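Local coordinates for protein cysteine synthase (Fusobacterium nucleatum subsp. nucleatum strain ATCC 25586, PDB 5XEN) that probably catalyses the pyridoxal 5'-phosphate-dependent conversion of O-acetyl-L-serine and hydrogen sulfide into L-cysteine and acetate, at residues 70-75 / 126-131; 52-57 / 140-145; 12-17 / 46-51; 269-274 / 294-299; 159-164 / 190-195. All blocks are in the same frame, centred on the assembly; numbering follows the deposited sequence.

Contact 1: residues 70-75 / 126-131. With SER (serine), chain N.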
# COMPACT_ATOMS: atom_id res chain seq x y z
N ILE B 70 -6.48 -21.43 11.37
CA ILE B 70 -6.47 -20.73 12.63
C ILE B 70 -5.01 -20.38 12.99
O ILE B 70 -4.15 -21.24 12.93
CB ILE B 70 -7.05 -21.56 13.78
CG1 ILE B 70 -8.42 -22.15 13.45
CG2 ILE B 70 -7.24 -20.64 14.99
CD1 ILE B 70 -8.85 -23.22 14.43
N GLU B 71 -4.76 -19.13 13.37
CA GLU B 71 -3.39 -18.66 13.62
C GLU B 71 -3.38 -17.59 14.70
O GLU B 71 -4.32 -16.78 14.78
CB GLU B 71 -2.74 -18.17 12.33
CG GLU B 71 -1.28 -17.73 12.43
CD GLU B 71 -0.26 -18.87 12.63
OE1 GLU B 71 -0.66 -19.99 13.04
OE2 GLU B 71 0.94 -18.63 12.38
N ALA B 72 -2.37 -17.64 15.56
CA ALA B 72 -2.11 -16.56 16.52
C ALA B 72 -1.11 -15.59 15.88
O ALA B 72 -0.11 -16.03 15.31
CB ALA B 72 -1.55 -17.15 17.83
N THR B 73 -1.36 -14.29 15.98
CA THR B 73 -0.60 -13.30 15.25
C THR B 73 -0.66 -11.96 15.98
O THR B 73 -1.66 -11.67 16.67
CB THR B 73 -1.14 -13.12 13.80
OG1 THR B 73 -0.48 -12.05 13.13
CG2 THR B 73 -2.62 -12.78 13.80
N SER B 74 0.38 -11.14 15.81
CA SER B 74 0.32 -9.75 16.26
C SER B 74 -0.33 -8.86 15.18
O SER B 74 -0.52 -7.66 15.41
CB SER B 74 1.71 -9.24 16.65
OG SER B 74 2.60 -9.25 15.55
N GLY B 75 -0.63 -9.42 14.01
CA GLY B 75 -1.47 -8.71 13.04
C GLY B 75 -1.15 -9.02 11.60
O GLY B 75 -2.01 -9.46 10.85
N ALA B 126 -0.65 -15.82 25.54
CA ALA B 126 -2.11 -15.92 25.79
C ALA B 126 -2.88 -16.21 24.48
O ALA B 126 -3.90 -16.90 24.51
CB ALA B 126 -2.67 -14.68 26.49
N CYS B 127 -2.39 -15.67 23.35
CA CYS B 127 -2.98 -15.99 22.04
C CYS B 127 -2.88 -17.47 21.73
O CYS B 127 -3.85 -18.08 21.28
CB CYS B 127 -2.31 -15.20 20.92
SG CYS B 127 -2.41 -13.42 21.14
N LEU B 128 -1.69 -18.03 21.95
CA LEU B 128 -1.45 -19.44 21.72
C LEU B 128 -2.31 -20.32 22.63
O LEU B 128 -2.86 -21.35 22.19
CB LEU B 128 0.05 -19.75 21.86
CG LEU B 128 0.97 -19.11 20.79
CD1 LEU B 128 2.43 -19.19 21.25
CD2 LEU B 128 0.76 -19.75 19.44
N GLU B 129 -2.46 -19.93 23.88
CA GLU B 129 -3.38 -20.65 24.77
C GLU B 129 -4.83 -20.58 24.30
O GLU B 129 -5.51 -21.61 24.27
CB GLU B 129 -3.28 -20.10 26.19
CG GLU B 129 -1.96 -20.46 26.83
CD GLU B 129 -1.69 -19.68 28.10
OE1 GLU B 129 -2.59 -18.95 28.57
OE2 GLU B 129 -0.56 -19.77 28.62
N LYS B 130 -5.28 -19.41 23.88
CA LYS B 130 -6.65 -19.25 23.38
C LYS B 130 -6.90 -20.09 22.12
O LYS B 130 -7.99 -20.66 21.93
CB LYS B 130 -6.96 -17.78 23.07
CG LYS B 130 -8.42 -17.50 22.73
CD LYS B 130 -9.29 -17.78 23.95
CE LYS B 130 -10.73 -17.36 23.74
NZ LYS B 130 -11.57 -17.59 24.97
N LEU B 131 -5.91 -20.15 21.25
CA LEU B 131 -6.00 -20.96 20.04
C LEU B 131 -6.26 -22.44 20.35
O LEU B 131 -7.06 -23.09 19.67
CB LEU B 131 -4.74 -20.76 19.21
CG LEU B 131 -4.75 -21.45 17.85
CD1 LEU B 131 -4.08 -20.59 16.79
CD2 LEU B 131 -4.07 -22.81 17.97
N SER N . 5.06 -10.05 13.42
CA SER N . 4.44 -11.36 13.32
C SER N . 2.89 -11.31 13.10
O SER N . 2.14 -12.15 13.69
CB SER N . 4.68 -12.11 14.57
OG SER N . 3.76 -11.59 15.50
OXT SER N . 2.54 -10.61 12.15
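Cys-127 opens the helical side of the contact, setting its CB 3.7 Å from Ala-72 CB, where the CA atoms of the two segments come nearest each other. One residue on, Leu-128 leaves its helix at a slant, yet one methyl still arrives: its CD2 lies 3.8 Å from Ala-72 CB, so the small alanine methyl is met by two successive helix residues. Leu-131, a turn later than Cys-127, does the rest with a single branch. CG stands anti to the backbone N (chi1 -174°), which carries CD1 over the strand, 3.6 Å from Ile-70 CG2 and equally 3.6 Å from the Ala-72 backbone N. No hydrogen bond links the segments; the strand and helix run nearly antiparallel, at 159°. Beyond Ala-72 the chain turns to the ligand: Thr-73 OG1 accepts from Gly-75 N in an ST turn, Ser-74 N donates to O of the bound serine (2.9 Å), and Ser-74 OG meets the serine OG at 2.6 Å. The helix packs on the strand as in other alpha/beta domains, and the Thr-Ser-Gly-Asn loop at the strand's C-terminal end is the substrate loop characteristic of fold type II cysteine synthases.

Contact 2: residues 52-57 / 140-145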
# COMPACT_ATOMS: atom_id res chain seq x y z
N LYS B 52 3.55 -19.22 1.53
CA LYS B 52 4.30 -20.48 1.56
C LYS B 52 3.75 -21.49 2.58
O LYS B 52 3.68 -22.69 2.28
CB LYS B 52 5.79 -20.26 1.81
CG LYS B 52 6.59 -21.51 1.48
CD LYS B 52 8.07 -21.32 1.36
CE LYS B 52 8.78 -22.64 1.06
NZ LYS B 52 8.66 -23.03 -0.36
N MET B 53 3.36 -21.03 3.77
CA MET B 53 2.80 -21.92 4.76
C MET B 53 1.52 -22.56 4.23
O MET B 53 1.30 -23.78 4.41
CB MET B 53 2.54 -21.21 6.09
CG MET B 53 3.82 -20.81 6.82
SD MET B 53 3.53 -20.20 8.46
CE MET B 53 2.54 -18.72 8.14
N ILE B 54 0.70 -21.76 3.55
CA ILE B 54 -0.56 -22.32 3.00
C ILE B 54 -0.29 -23.26 1.82
O ILE B 54 -0.84 -24.35 1.78
CB ILE B 54 -1.56 -21.24 2.59
CG1 ILE B 54 -2.14 -20.53 3.84
CG2 ILE B 54 -2.66 -21.84 1.68
CD1 ILE B 54 -2.75 -21.43 4.91
N GLU B 55 0.56 -22.86 0.89
CA GLU B 55 0.80 -23.65 -0.32
C GLU B 55 1.48 -24.98 -0.02
O GLU B 55 1.12 -26.01 -0.62
CB GLU B 55 1.60 -22.87 -1.38
CG GLU B 55 0.74 -21.84 -2.11
CD GLU B 55 1.45 -21.16 -3.27
OE1 GLU B 55 2.70 -21.11 -3.27
OE2 GLU B 55 0.77 -20.69 -4.19
N GLU B 56 2.39 -24.98 0.95
CA GLU B 56 3.04 -26.22 1.33
C GLU B 56 2.06 -27.16 2.06
O GLU B 56 2.06 -28.36 1.80
CB GLU B 56 4.29 -25.95 2.17
CG GLU B 56 5.43 -25.32 1.35
CD GLU B 56 5.86 -26.13 0.15
OE1 GLU B 56 6.09 -27.33 0.29
OE2 GLU B 56 6.00 -25.55 -0.95
N ALA B 57 1.20 -26.61 2.92
CA ALA B 57 0.18 -27.42 3.60
C ALA B 57 -0.81 -28.02 2.60
O ALA B 57 -1.20 -29.18 2.74
CB ALA B 57 -0.54 -26.59 4.66
N LYS B 140 -12.32 -29.44 11.72
CA LYS B 140 -11.24 -29.62 10.79
C LYS B 140 -10.48 -28.31 10.67
O LYS B 140 -11.07 -27.29 10.32
CB LYS B 140 -11.78 -29.98 9.42
CG LYS B 140 -10.69 -30.53 8.54
CD LYS B 140 -11.08 -30.58 7.07
CE LYS B 140 -12.37 -31.31 6.80
NZ LYS B 140 -12.73 -31.32 5.35
N TYR B 141 -9.21 -28.33 11.01
CA TYR B 141 -8.44 -27.09 11.06
C TYR B 141 -6.99 -27.34 10.66
O TYR B 141 -6.52 -28.48 10.58
CB TYR B 141 -8.53 -26.49 12.45
CG TYR B 141 -7.96 -27.35 13.54
CD1 TYR B 141 -6.58 -27.44 13.72
CD2 TYR B 141 -8.78 -28.09 14.36
CE1 TYR B 141 -6.04 -28.25 14.70
CE2 TYR B 141 -8.26 -28.90 15.36
CZ TYR B 141 -6.89 -28.96 15.52
OH TYR B 141 -6.34 -29.74 16.49
N PHE B 142 -6.32 -26.25 10.34
CA PHE B 142 -4.91 -26.24 10.08
C PHE B 142 -4.37 -24.99 10.81
O PHE B 142 -4.91 -23.91 10.62
CB PHE B 142 -4.61 -26.13 8.60
CG PHE B 142 -3.14 -25.92 8.31
CD1 PHE B 142 -2.23 -26.92 8.61
CD2 PHE B 142 -2.65 -24.72 7.81
CE1 PHE B 142 -0.86 -26.75 8.39
CE2 PHE B 142 -1.27 -24.53 7.59
CZ PHE B 142 -0.38 -25.55 7.88
N VAL B 143 -3.35 -25.19 11.63
CA VAL B 143 -2.67 -24.11 12.31
C VAL B 143 -1.32 -23.91 11.63
O VAL B 143 -0.44 -24.76 11.73
CB VAL B 143 -2.47 -24.42 13.80
CG1 VAL B 143 -1.77 -23.26 14.52
CG2 VAL B 143 -3.84 -24.70 14.43
N PRO B 144 -1.15 -22.81 10.92
CA PRO B 144 0.16 -22.63 10.27
C PRO B 144 1.36 -22.63 11.27
O PRO B 144 2.42 -23.20 10.98
CB PRO B 144 -0.00 -21.29 9.55
CG PRO B 144 -1.49 -21.16 9.32
CD PRO B 144 -2.13 -21.79 10.51
N ASN B 145 1.14 -22.04 12.44
CA ASN B 145 2.13 -21.89 13.51
C ASN B 145 3.46 -21.26 13.02
O ASN B 145 4.50 -21.93 12.93
CB ASN B 145 2.39 -23.22 14.21
CG ASN B 145 3.09 -23.01 15.54
OD1 ASN B 145 3.56 -21.90 15.86
ND2 ASN B 145 3.16 -24.07 16.32
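This is apolar helix-on-sheet packing: Ala-57, Ile-54 and Met-53 of helix 46-59 meet Phe-142 and Pro-144, on and just beyond strand 141-142, an outermost strand of the four-stranded parallel sheet. The setting is an open alpha/beta domain of Rossmann-like type, in which the helix leads along the chain into strand 68-72, the neighbour of 141-142 in the sheet. The backbones come nearest at Met-53 and Pro-144, with their CA atoms 6.2 Å apart. Phe-142 reaches across because CG stands opposite the backbone N (chi1 172°), sending the ring toward the helix. Ile-54 comes up obliquely, its CD1 a loose 4.4 Å from Phe-142 CE2. Met-53 deals with the proline instead. Its chain runs straight as far as SD and then bends, crossing Pro-144 at about a right angle; SD and CE of Met-53 each lie 3.9 Å from Pro-144 CB. Ile-63 covers the helix side near Ile-54 and Ala-57, while Asn-149 touches Met-53. The aromatic ring is lined on both faces, by the backbone N of Pro-144 on one and by Ala-57 on the other. The alanine makes a CH-pi contact, its methyl 26° off the ring normal and displaced toward the rim, where Ala-57 CB approaches Phe-142 CZ to 3.4 Å.

Contact 3: residues 12-17 / 46-51. With SER (serine), chain N.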
# COMPACT_ATOMS: atom_id res chain seq x y z
N ASP B 12 -0.25 -13.40 -7.21
CA ASP B 12 0.85 -13.19 -8.14
C ASP B 12 1.60 -11.88 -7.91
O ASP B 12 2.67 -11.67 -8.48
CB ASP B 12 0.39 -13.27 -9.61
CG ASP B 12 -0.28 -14.58 -9.95
OD1 ASP B 12 0.25 -15.63 -9.56
OD2 ASP B 12 -1.37 -14.58 -10.56
N LEU B 13 1.08 -11.01 -7.06
CA LEU B 13 1.74 -9.75 -6.77
C LEU B 13 2.65 -9.83 -5.54
O LEU B 13 3.32 -8.85 -5.19
CB LEU B 13 0.71 -8.65 -6.57
CG LEU B 13 -0.34 -8.49 -7.69
CD1 LEU B 13 -1.30 -7.32 -7.36
CD2 LEU B 13 0.32 -8.31 -9.05
N ILE B 14 2.63 -10.96 -4.85
CA ILE B 14 3.43 -11.12 -3.62
C ILE B 14 4.91 -11.19 -4.00
O ILE B 14 5.29 -11.88 -4.92
CB ILE B 14 3.00 -12.36 -2.83
CG1 ILE B 14 1.56 -12.19 -2.31
CG2 ILE B 14 3.96 -12.69 -1.69
CD1 ILE B 14 0.93 -13.45 -1.72
N GLY B 15 5.75 -10.48 -3.26
CA GLY B 15 7.17 -10.51 -3.49
C GLY B 15 7.62 -9.56 -4.56
O GLY B 15 6.84 -8.69 -5.00
N ASN B 16 8.88 -9.71 -4.99
CA ASN B 16 9.50 -8.81 -5.96
C ASN B 16 9.34 -7.34 -5.59
O ASN B 16 8.96 -6.50 -6.39
CB ASN B 16 8.98 -9.06 -7.37
CG ASN B 16 9.42 -10.40 -7.91
OD1 ASN B 16 10.62 -10.68 -7.98
ND2 ASN B 16 8.46 -11.26 -8.26
N THR B 17 9.63 -7.05 -4.33
CA THR B 17 9.42 -5.74 -3.78
C THR B 17 10.61 -4.87 -4.06
O THR B 17 11.72 -5.37 -4.25
CB THR B 17 9.19 -5.83 -2.26
OG1 THR B 17 10.31 -6.49 -1.67
CG2 THR B 17 7.90 -6.60 -1.98
N LYS B 46 4.75 -10.44 5.55
CA LYS B 46 4.12 -11.69 5.98
C LYS B 46 3.29 -12.32 4.89
O LYS B 46 2.94 -13.49 4.99
CB LYS B 46 3.22 -11.49 7.20
CG LYS B 46 3.86 -10.79 8.37
CD LYS B 46 5.02 -11.56 8.94
CE LYS B 46 5.72 -10.71 9.97
NZ LYS B 46 6.22 -9.50 9.30
N ASP B 47 2.95 -11.56 3.84
CA ASP B 47 2.31 -12.14 2.63
C ASP B 47 3.14 -13.34 2.14
O ASP B 47 2.59 -14.36 1.67
CB ASP B 47 2.27 -11.16 1.47
CG ASP B 47 1.19 -10.11 1.58
OD1 ASP B 47 0.54 -10.00 2.65
OD2 ASP B 47 1.03 -9.33 0.58
N ARG B 48 4.48 -13.21 2.22
CA ARG B 48 5.35 -14.27 1.75
C ARG B 48 5.24 -15.56 2.56
O ARG B 48 5.22 -16.66 2.00
CB ARG B 48 6.79 -13.80 1.81
CG ARG B 48 7.12 -12.61 0.94
CD ARG B 48 8.58 -12.26 1.14
NE ARG B 48 8.98 -11.04 0.51
CZ ARG B 48 9.55 -10.92 -0.70
NH1 ARG B 48 9.76 -12.00 -1.45
NH2 ARG B 48 9.86 -9.73 -1.17
N ILE B 49 5.18 -15.43 3.88
CA ILE B 49 5.07 -16.58 4.71
C ILE B 49 3.67 -17.14 4.74
O ILE B 49 3.51 -18.36 4.86
CB ILE B 49 5.64 -16.35 6.11
CG1 ILE B 49 4.72 -15.52 7.03
CG2 ILE B 49 7.03 -15.68 5.95
CD1 ILE B 49 5.16 -15.60 8.50
N ALA B 50 2.67 -16.27 4.66
CA ALA B 50 1.30 -16.73 4.59
C ALA B 50 1.17 -17.62 3.35
O ALA B 50 0.56 -18.71 3.42
CB ALA B 50 0.33 -15.53 4.56
N LEU B 51 1.69 -17.16 2.22
CA LEU B 51 1.58 -17.89 0.97
C LEU B 51 2.31 -19.23 1.06
O LEU B 51 1.77 -20.28 0.67
CB LEU B 51 2.12 -17.09 -0.20
CG LEU B 51 2.04 -17.79 -1.56
CD1 LEU B 51 0.58 -18.03 -1.95
CD2 LEU B 51 2.77 -16.99 -2.63
N SER N . 5.06 -10.05 13.42
CA SER N . 4.44 -11.36 13.32
C SER N . 2.89 -11.31 13.10
O SER N . 2.14 -12.15 13.69
CB SER N . 4.68 -12.11 14.57
OG SER N . 3.76 -11.59 15.50
OXT SER N . 2.54 -10.61 12.15
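Loop 12-17 passes beside the first turns of helix 46-59, closest where the CA atoms of Ile-14 and Asp-47 stand 6.4 Å apart. Ile-14 supplies the apolar part of the contact. Its CG2 rests 3.9 Å from Asp-47 CB and lies near the stem of Arg-48, while its other branch, extended to CD1, reaches Leu-51 CD2 at 4.1 Å. Asp-47 thus offers its CB to the loop, and its carboxylate OD2 accepts from Gly-42 N. Arg-48 runs in the other direction along the loop: its chain is extended from CG to NE (chi2 179°), which slides the guanidinium over Gly-15. The CA of Gly-15 lies 3.3 Å above the guanidinium plane, toward the rim, an approach that the missing side chain permits. Thr-17 comes from the opposite direction at the edge of that plane, its OG1 3.3 Å from Arg-48 NH2. Acidic partners fix the flat group: NE pairs with Glu-37, which also binds Thr-17 OG1, and NH2 pairs with Glu-163. These bridges should hold the positive charge while fixing the rotation of the guanidinium. Outward, Leu-13 packs on Pro-18 of the second subunit. At the inner end Lys-46, the predicted Schiff-base residue for pyridoxal phosphate, lies beside the cofactor and the bound serine. The arrangement is thus part of the active-site frame of a fold type II enzyme, the N-terminal loop lying against the helix whose first turn carries the cofactor lysine.

Contact 4: residues 269-274 / 294-299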
# COMPACT_ATOMS: atom_id res chain seq x y z
N ILE B 269 6.13 1.01 12.53
CA ILE B 269 6.95 1.32 13.72
C ILE B 269 8.22 0.49 13.72
O ILE B 269 9.33 0.97 14.05
CB ILE B 269 6.19 1.12 15.06
CG1 ILE B 269 4.87 1.86 15.07
CG2 ILE B 269 7.01 1.62 16.25
CD1 ILE B 269 3.88 1.33 16.10
N SER B 270 8.08 -0.79 13.40
CA SER B 270 9.27 -1.64 13.33
C SER B 270 10.28 -1.19 12.27
O SER B 270 11.47 -1.44 12.42
CB SER B 270 8.88 -3.12 13.17
OG SER B 270 8.47 -3.44 11.86
N THR B 271 9.82 -0.59 11.19
CA THR B 271 10.69 -0.03 10.17
C THR B 271 11.50 1.12 10.75
O THR B 271 12.69 1.21 10.51
CB THR B 271 9.92 0.46 8.92
OG1 THR B 271 9.31 -0.68 8.29
CG2 THR B 271 10.87 1.15 7.95
N GLY B 272 10.84 1.97 11.53
CA GLY B 272 11.54 3.01 12.22
C GLY B 272 12.59 2.46 13.18
O GLY B 272 13.73 2.95 13.21
N ALA B 273 12.21 1.43 13.93
CA ALA B 273 13.14 0.77 14.87
C ALA B 273 14.34 0.17 14.17
O ALA B 273 15.48 0.35 14.61
CB ALA B 273 12.42 -0.29 15.71
N THR B 274 14.09 -0.54 13.07
CA THR B 274 15.14 -1.25 12.34
C THR B 274 16.05 -0.28 11.60
O THR B 274 17.28 -0.42 11.59
CB THR B 274 14.49 -2.25 11.37
OG1 THR B 274 13.67 -3.15 12.13
CG2 THR B 274 15.54 -3.06 10.62
N VAL B 294 18.24 -2.66 4.84
CA VAL B 294 17.31 -2.67 5.93
C VAL B 294 15.99 -3.25 5.41
O VAL B 294 15.46 -2.77 4.41
CB VAL B 294 17.07 -1.24 6.46
CG1 VAL B 294 15.92 -1.18 7.47
CG2 VAL B 294 18.34 -0.66 7.10
N LEU B 295 15.45 -4.26 6.10
CA LEU B 295 14.11 -4.76 5.75
C LEU B 295 13.05 -3.90 6.42
O LEU B 295 13.05 -3.73 7.63
CB LEU B 295 13.96 -6.21 6.15
CG LEU B 295 12.77 -6.92 5.51
CD1 LEU B 295 13.14 -7.43 4.14
CD2 LEU B 295 12.33 -8.11 6.36
N SER B 296 12.21 -3.25 5.62
CA SER B 296 11.02 -2.57 6.15
C SER B 296 9.87 -3.56 6.10
O SER B 296 9.42 -3.92 5.02
CB SER B 296 10.68 -1.32 5.34
OG SER B 296 9.39 -0.84 5.66
N THR B 297 9.42 -4.01 7.27
CA THR B 297 8.47 -5.14 7.31
C THR B 297 7.07 -4.79 6.81
O THR B 297 6.43 -5.61 6.12
CB THR B 297 8.43 -5.73 8.71
OG1 THR B 297 9.74 -6.20 9.00
CG2 THR B 297 7.45 -6.89 8.84
N ASP B 298 6.59 -3.60 7.15
CA ASP B 298 5.27 -3.18 6.70
C ASP B 298 5.18 -1.69 6.45
O ASP B 298 6.10 -0.92 6.78
CB ASP B 298 4.17 -3.71 7.64
CG ASP B 298 4.02 -2.93 8.94
OD1 ASP B 298 4.93 -2.13 9.30
OD2 ASP B 298 3.01 -3.16 9.65
N SER B 299 4.07 -1.28 5.84
CA SER B 299 3.89 0.13 5.59
C SER B 299 3.20 0.80 6.79
O SER B 299 2.68 0.14 7.68
CB SER B 299 3.08 0.33 4.34
OG SER B 299 1.76 -0.11 4.61
O HOH W 1 7.42 -1.87 9.87
O HOH W 2 10.61 -3.37 9.95
O HOH W 3 12.51 -5.41 9.75
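Thr-271 and Ser-296 make the tight part of this contact: their hydroxyls, OG1 and OG, are hydrogen-bonded at 2.6 Å. Thr-271 CG2 also closes on Ser-296, so the pair is held by carbon as well as oxygen. Farther along the antiparallel pairing of helix and strand (169°), Thr-274 CG2 meets Val-294 CG1 at 3.7 Å, the two side chains sliding past each other in opposite directions. Thr-274 turns its OG1 back to Ser-270 O instead, 2.8 Å away, where the backbone N of Thr-274 reaches the same oxygen from the opposite face of its plane. Toward Thr-297 and Asp-298 the segments draw apart and buried water fills in. Water 1 joins Thr-271 OG1 to Ser-270 OG and donates to Asp-298 OD1 at 2.6 Å. Water 2 accepts a hydrogen bond from Thr-297 N and donates to Ser-270 OG, while water 3 binds Leu-295 O (2.8 Å) and Thr-297 OG1. Ser-270 OG is therefore an acceptor for two waters while bonded to N1 of pyridoxal phosphate. This pattern would leave the hydroxyl proton for the ring nitrogen, consistent with a pyridine N1 that remains unprotonated, as in other fold type II enzymes.

Contact 5: residues 159-164 / 190-195. With CA (calcium ion), chain R.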
# COMPACT_ATOMS: atom_id res chain seq x y z
N THR B 159 12.96 -16.26 -1.50
CA THR B 159 12.50 -15.13 -2.31
C THR B 159 13.14 -13.81 -1.83
O THR B 159 13.94 -13.22 -2.56
CB THR B 159 10.94 -15.04 -2.38
OG1 THR B 159 10.38 -14.89 -1.07
CG2 THR B 159 10.35 -16.26 -3.10
N THR B 160 12.85 -13.40 -0.60
CA THR B 160 13.36 -12.10 -0.08
C THR B 160 14.86 -11.93 -0.29
O THR B 160 15.32 -10.93 -0.85
CB THR B 160 13.05 -11.97 1.41
OG1 THR B 160 11.67 -12.31 1.63
CG2 THR B 160 13.32 -10.56 1.94
N ALA B 161 15.63 -12.93 0.13
CA ALA B 161 17.09 -12.88 -0.00
C ALA B 161 17.57 -12.88 -1.43
O ALA B 161 18.49 -12.13 -1.76
CB ALA B 161 17.77 -14.01 0.81
N GLU B 162 16.96 -13.71 -2.29
CA GLU B 162 17.33 -13.74 -3.73
C GLU B 162 17.05 -12.40 -4.42
O GLU B 162 17.81 -11.96 -5.31
CB GLU B 162 16.62 -14.88 -4.47
CG GLU B 162 17.06 -16.27 -4.00
CD GLU B 162 18.47 -16.67 -4.44
OE1 GLU B 162 19.07 -15.94 -5.25
OE2 GLU B 162 18.97 -17.70 -3.96
N GLU B 163 15.97 -11.74 -4.02
CA GLU B 163 15.66 -10.42 -4.59
C GLU B 163 16.71 -9.40 -4.18
O GLU B 163 17.06 -8.54 -4.98
CB GLU B 163 14.28 -9.94 -4.14
CG GLU B 163 13.16 -10.79 -4.70
CD GLU B 163 11.81 -10.53 -4.03
OE1 GLU B 163 11.64 -9.45 -3.41
OE2 GLU B 163 10.92 -11.40 -4.12
N ILE B 164 17.19 -9.48 -2.94
CA ILE B 164 18.21 -8.54 -2.45
C ILE B 164 19.50 -8.75 -3.25
O ILE B 164 20.13 -7.80 -3.75
CB ILE B 164 18.46 -8.74 -0.94
CG1 ILE B 164 17.24 -8.22 -0.16
CG2 ILE B 164 19.72 -8.02 -0.46
CD1 ILE B 164 17.20 -8.64 1.30
N LYS B 190 20.20 -16.37 6.31
CA LYS B 190 20.76 -17.68 5.96
C LYS B 190 21.13 -17.75 4.49
O LYS B 190 22.23 -18.16 4.13
CB LYS B 190 19.79 -18.82 6.32
CG LYS B 190 20.38 -20.23 6.14
CD LYS B 190 19.34 -21.32 6.45
CE LYS B 190 19.94 -22.72 6.25
NZ LYS B 190 18.91 -23.80 6.36
N LYS B 191 20.24 -17.31 3.61
CA LYS B 191 20.55 -17.32 2.19
C LYS B 191 21.67 -16.32 1.85
O LYS B 191 22.63 -16.67 1.12
CB LYS B 191 19.33 -17.00 1.33
CG LYS B 191 19.62 -16.85 -0.15
CD LYS B 191 20.25 -18.07 -0.81
CE LYS B 191 19.28 -19.26 -0.90
NZ LYS B 191 18.11 -18.98 -1.81
N LEU B 192 21.58 -15.12 2.41
CA LEU B 192 22.62 -14.12 2.13
C LEU B 192 24.01 -14.63 2.51
O LEU B 192 24.98 -14.49 1.72
CB LEU B 192 22.33 -12.81 2.83
CG LEU B 192 21.07 -12.06 2.36
CD1 LEU B 192 20.84 -10.80 3.19
CD2 LEU B 192 21.12 -11.78 0.87
N LYS B 193 24.10 -15.25 3.69
CA LYS B 193 25.35 -15.81 4.18
C LYS B 193 25.86 -17.00 3.35
O LYS B 193 27.07 -17.19 3.23
CB LYS B 193 25.30 -16.10 5.68
CG LYS B 193 25.57 -14.83 6.47
CD LYS B 193 25.57 -14.99 7.99
CE LYS B 193 26.23 -13.78 8.62
NZ LYS B 193 26.19 -13.85 10.12
N GLU B 194 24.94 -17.78 2.78
CA GLU B 194 25.39 -18.85 1.88
C GLU B 194 26.02 -18.31 0.61
O GLU B 194 27.00 -18.89 0.18
CB GLU B 194 24.24 -19.79 1.56
CG GLU B 194 23.90 -20.65 2.76
CD GLU B 194 22.70 -21.53 2.54
OE1 GLU B 194 22.12 -21.48 1.42
OE2 GLU B 194 22.34 -22.26 3.48
N LYS B 195 25.51 -17.21 0.06
CA LYS B 195 26.04 -16.65 -1.16
C LYS B 195 27.16 -15.62 -0.94
O LYS B 195 27.96 -15.43 -1.83
CB LYS B 195 24.92 -15.98 -1.96
CG LYS B 195 23.77 -16.92 -2.30
CD LYS B 195 24.15 -17.92 -3.35
CE LYS B 195 23.00 -18.83 -3.72
NZ LYS B 195 23.43 -19.85 -4.72
CA CA R . 28.69 -20.48 0.15
O HOH W 4 27.22 -21.90 -0.80
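Ala-161 and Lys-191 touch most closely among the carbons: their CB atoms are 3.4 Å apart, closer than methyl and methylene carbons normally come. From there the lysine curls back, bent at each of its last three torsions, and its amine meets Glu-162 in a salt bridge with Lys-191 NZ 2.6 Å from Glu-162 OE2. The two side chains cross at about a right angle, and the ammonium uses the lone pair of OE2 that faces away from OE1. Glu-162 reaches it by bending at chi2 (-72°), which folds the carboxylate over the neighbouring helix. Leu-192 lays CD2 against the alanine as well, 3.7 Å from Ala-161 O, and Ile-164 CG2 approaches the same leucine methyl, Leu-192 CD2, at 4.2 Å. The two helices, 151-167 and 183-195, precede and follow strand 174-178 of the six-stranded sheet in Rossmann-like alpha/beta fashion; their short segments pack with a crossing angle of -44°. Ile-164 also touches Lys-35 of strand 31-36, and Leu-192 touches Ile-199. Tyr-157, one turn before Ala-161 on the other helix, secures the curled lysine, its carbonyl O accepting from NZ and its ring making a cation-pi contact. Near the C-terminal end of helix 183-195 the backbone Glu-194 O coordinates a calcium ion at 2.3 Å, and water 4 occupies another position on the metal.

Overall arrangement
From the N terminus, contact 3 closes first, bringing the leading loop onto helix 46-59 and enclosing strands 19-21 and 31-36. The same helix continues into contact 2, whose long loop returns at strand 141-142; contact 1 is nested inside that loop, and both reach the four-stranded parallel sheet through neighbouring strands. Next in series, contact 5 closes around strand 174-178, and contact 4 closes last, between the start of helix 269-284 and the end of strand 291-296 in the six-stranded sheet. None cross. Contacts 3 and 5 meet through Asn-16 N and Glu-163, contacts 4 and 5 through Leu-295 packing on Thr-160. Contacts 1 and 3 reach the bound serine, contacts 3 and 4 the cofactor.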